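Amorpha-4,11-diene synthase (PDB 4GAX) probably cyclises farnesyl diphosphate to a sesquiterpene such as amorpha-4,11-diene or alpha-bisabolol, releasing diphosphate, and is an engineered form of a plant terpene synthase. Local coordinates at residues L218-A223 against L246-L251. Residues are numbered along the deposited sequence; the frame is centred on the assembly and turned at random.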
loop_
_atom_site.group_PDB
_atom_site.type_symbol
_atom_site.label_atom_id
_atom_site.label_comp_id
_atom_site.label_asym_id
_atom_site.label_seq_id
_atom_site.Cartn_x
_atom_site.Cartn_y
_atom_site.Cartn_z
ATOM N N LEU A 218 1.634 -1.149 -5.910
ATOM C CA LEU A 218 1.703 0.179 -5.307
ATOM C C LEU A 218 2.002 1.190 -6.423
ATOM O O LEU A 218 2.839 0.914 -7.280
ATOM C CB LEU A 218 2.844 0.201 -4.285
ATOM C CG LEU A 218 2.500 -0.107 -2.825
ATOM C CD1 LEU A 218 1.055 -0.534 -2.634
ATOM C CD2 LEU A 218 3.461 -1.135 -2.258
ATOM N N PRO A 219 1.356 2.365 -6.388
ATOM C CA PRO A 219 1.512 3.355 -7.467
ATOM C C PRO A 219 2.948 3.792 -7.749
ATOM O O PRO A 219 3.270 3.983 -8.914
ATOM C CB PRO A 219 0.665 4.556 -7.003
ATOM C CG PRO A 219 0.195 4.221 -5.588
ATOM C CD PRO A 219 0.283 2.733 -5.438
ATOM N N ARG A 220 3.795 3.947 -6.733
ATOM C CA ARG A 220 5.186 4.355 -6.992
ATOM C C ARG A 220 5.974 3.234 -7.673
ATOM O O ARG A 220 6.880 3.479 -8.494
ATOM C CB ARG A 220 5.887 4.771 -5.690
ATOM C CG ARG A 220 7.284 5.385 -5.877
ATOM C CD ARG A 220 7.225 6.692 -6.664
ATOM N NE ARG A 220 8.523 7.374 -6.639
ATOM C CZ ARG A 220 8.801 8.502 -7.289
ATOM N NH1 ARG A 220 7.876 9.092 -8.047
ATOM N NH2 ARG A 220 10.015 9.038 -7.181
ATOM N N ILE A 221 5.636 1.993 -7.346
ATOM C CA ILE A 221 6.296 0.861 -8.003
ATOM C C ILE A 221 5.803 0.753 -9.454
ATOM O O ILE A 221 6.571 0.411 -10.355
ATOM C CB ILE A 221 6.035 -0.467 -7.250
ATOM C CG1 ILE A 221 6.653 -0.395 -5.848
ATOM C CG2 ILE A 221 6.607 -1.648 -8.001
ATOM C CD1 ILE A 221 6.330 -1.632 -4.968
ATOM N N GLU A 222 4.524 1.026 -9.689
ATOM C CA GLU A 222 4.027 1.045 -11.082
ATOM C C GLU A 222 4.759 2.095 -11.917
ATOM O O GLU A 222 5.165 1.828 -13.047
ATOM C CB GLU A 222 2.518 1.272 -11.143
ATOM C CG GLU A 222 1.962 1.600 -12.546
ATOM C CD GLU A 222 2.023 0.419 -13.517
ATOM O OE1 GLU A 222 2.327 -0.723 -13.077
ATOM O OE2 GLU A 222 1.751 0.632 -14.731
ATOM N N ALA A 223 4.963 3.273 -11.345
ATOM C CA ALA A 223 5.618 4.354 -12.070
ATOM C C ALA A 223 7.011 3.957 -12.536
ATOM O O ALA A 223 7.358 4.164 -13.703
ATOM C CB ALA A 223 5.676 5.636 -11.211
ATOM N N LEU A 246 11.550 13.738 -14.996
ATOM C CA LEU A 246 12.111 14.839 -14.202
ATOM C C LEU A 246 11.520 14.798 -12.795
ATOM O O LEU A 246 12.228 14.952 -11.789
ATOM C CB LEU A 246 11.796 16.195 -14.845
ATOM C CG LEU A 246 12.811 16.829 -15.806
ATOM C CD1 LEU A 246 13.614 15.788 -16.540
ATOM C CD2 LEU A 246 12.100 17.754 -16.807
ATOM N N GLU A 247 10.209 14.591 -12.735
ATOM C CA GLU A 247 9.489 14.550 -11.467
ATOM C C GLU A 247 9.853 13.302 -10.680
ATOM O O GLU A 247 9.984 13.354 -9.464
ATOM C CB GLU A 247 7.989 14.585 -11.716
ATOM C CG GLU A 247 7.494 15.968 -12.093
ATOM C CD GLU A 247 7.606 16.955 -10.941
ATOM O OE1 GLU A 247 7.570 16.521 -9.761
ATOM O OE2 GLU A 247 7.726 18.163 -11.219
ATOM N N PHE A 248 10.025 12.180 -11.371
ATOM C CA PHE A 248 10.400 10.965 -10.669
ATOM C C PHE A 248 11.670 11.215 -9.899
ATOM O O PHE A 248 11.775 10.830 -8.739
ATOM C CB PHE A 248 10.650 9.800 -11.621
ATOM C CG PHE A 248 10.912 8.522 -10.898
ATOM C CD1 PHE A 248 9.856 7.741 -10.457
ATOM C CD2 PHE A 248 12.206 8.148 -10.569
ATOM C CE1 PHE A 248 10.091 6.569 -9.761
ATOM C CE2 PHE A 248 12.453 6.975 -9.854
ATOM C CZ PHE A 248 11.395 6.187 -9.459
ATOM N N ASN A 249 12.640 11.839 -10.558
ATOM C CA ASN A 249 13.949 12.062 -9.934
ATOM C C ASN A 249 13.878 13.080 -8.796
ATOM O O ASN A 249 14.531 12.912 -7.754
ATOM C CB ASN A 249 15.016 12.438 -10.978
ATOM C CG ASN A 249 15.456 11.240 -11.831
ATOM O OD1 ASN A 249 15.168 10.073 -11.506
ATOM N ND2 ASN A 249 16.168 11.528 -12.925
ATOM N N LEU A 250 13.089 14.133 -8.987
ATOM C CA LEU A 250 12.897 15.122 -7.925
ATOM C C LEU A 250 12.270 14.485 -6.692
ATOM O O LEU A 250 12.716 14.703 -5.568
ATOM C CB LEU A 250 12.001 16.262 -8.408
ATOM C CG LEU A 250 12.573 17.088 -9.562
ATOM C CD1 LEU A 250 11.624 18.235 -9.924
ATOM C CD2 LEU A 250 13.970 17.607 -9.223
ATOM N N LEU A 251 11.221 13.699 -6.891
ATOM C CA LEU A 251 10.552 13.081 -5.752
ATOM C C LEU A 251 11.441 12.017 -5.110
ATOM O O LEU A 251 11.483 11.888 -3.886
ATOM C CB LEU A 251 9.178 12.531 -6.150
ATOM C CG LEU A 251 8.300 12.004 -5.024
ATOM C CD1 LEU A 251 8.111 13.071 -3.930
ATOM C CD2 LEU A 251 6.952 11.571 -5.616
#
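Arg220 lays its guanidinium over one face of the Phe248 ring in a cation-pi stack, the planes only 15° apart and the centres 3.9 Å from each other. CE1 of Phe248 sits 3.4 Å from CZ of Arg220, over the centre of the guanidinium, which itself lies toward the CD1-CE1 rim of the ring: an offset (parallel-displaced) stack. The same group also donates from NH2 to the backbone O of Phe248 (3.0 Å), on a lone pair in the carbonyl plane, with the N-H...O angle bent to 142° and the oxygen tilted somewhat out of the guanidinium plane. On the opposite guanidinium face lies Leu251, whose CD2 approaches NH1 of Arg220 at 3.6 Å; an aliphatic branch suits this flat surface. A bend at chi2 (63°) in an otherwise extended chain carries the cation across. With an alanine here, the Phe248 face is likely to lose its cation and its carbonyl this donor, with a gap left beside Leu251. Further out, Leu556 of helix 547-557 touches Arg220, while Met561 packs on Phe248 and Phe294 on Leu251. This buried cation-pi stack with its side-chain-to-backbone hydrogen bond bridges consecutive, roughly opposed helices, 219-232 and 238-269, of the all-helical terpene synthase fold.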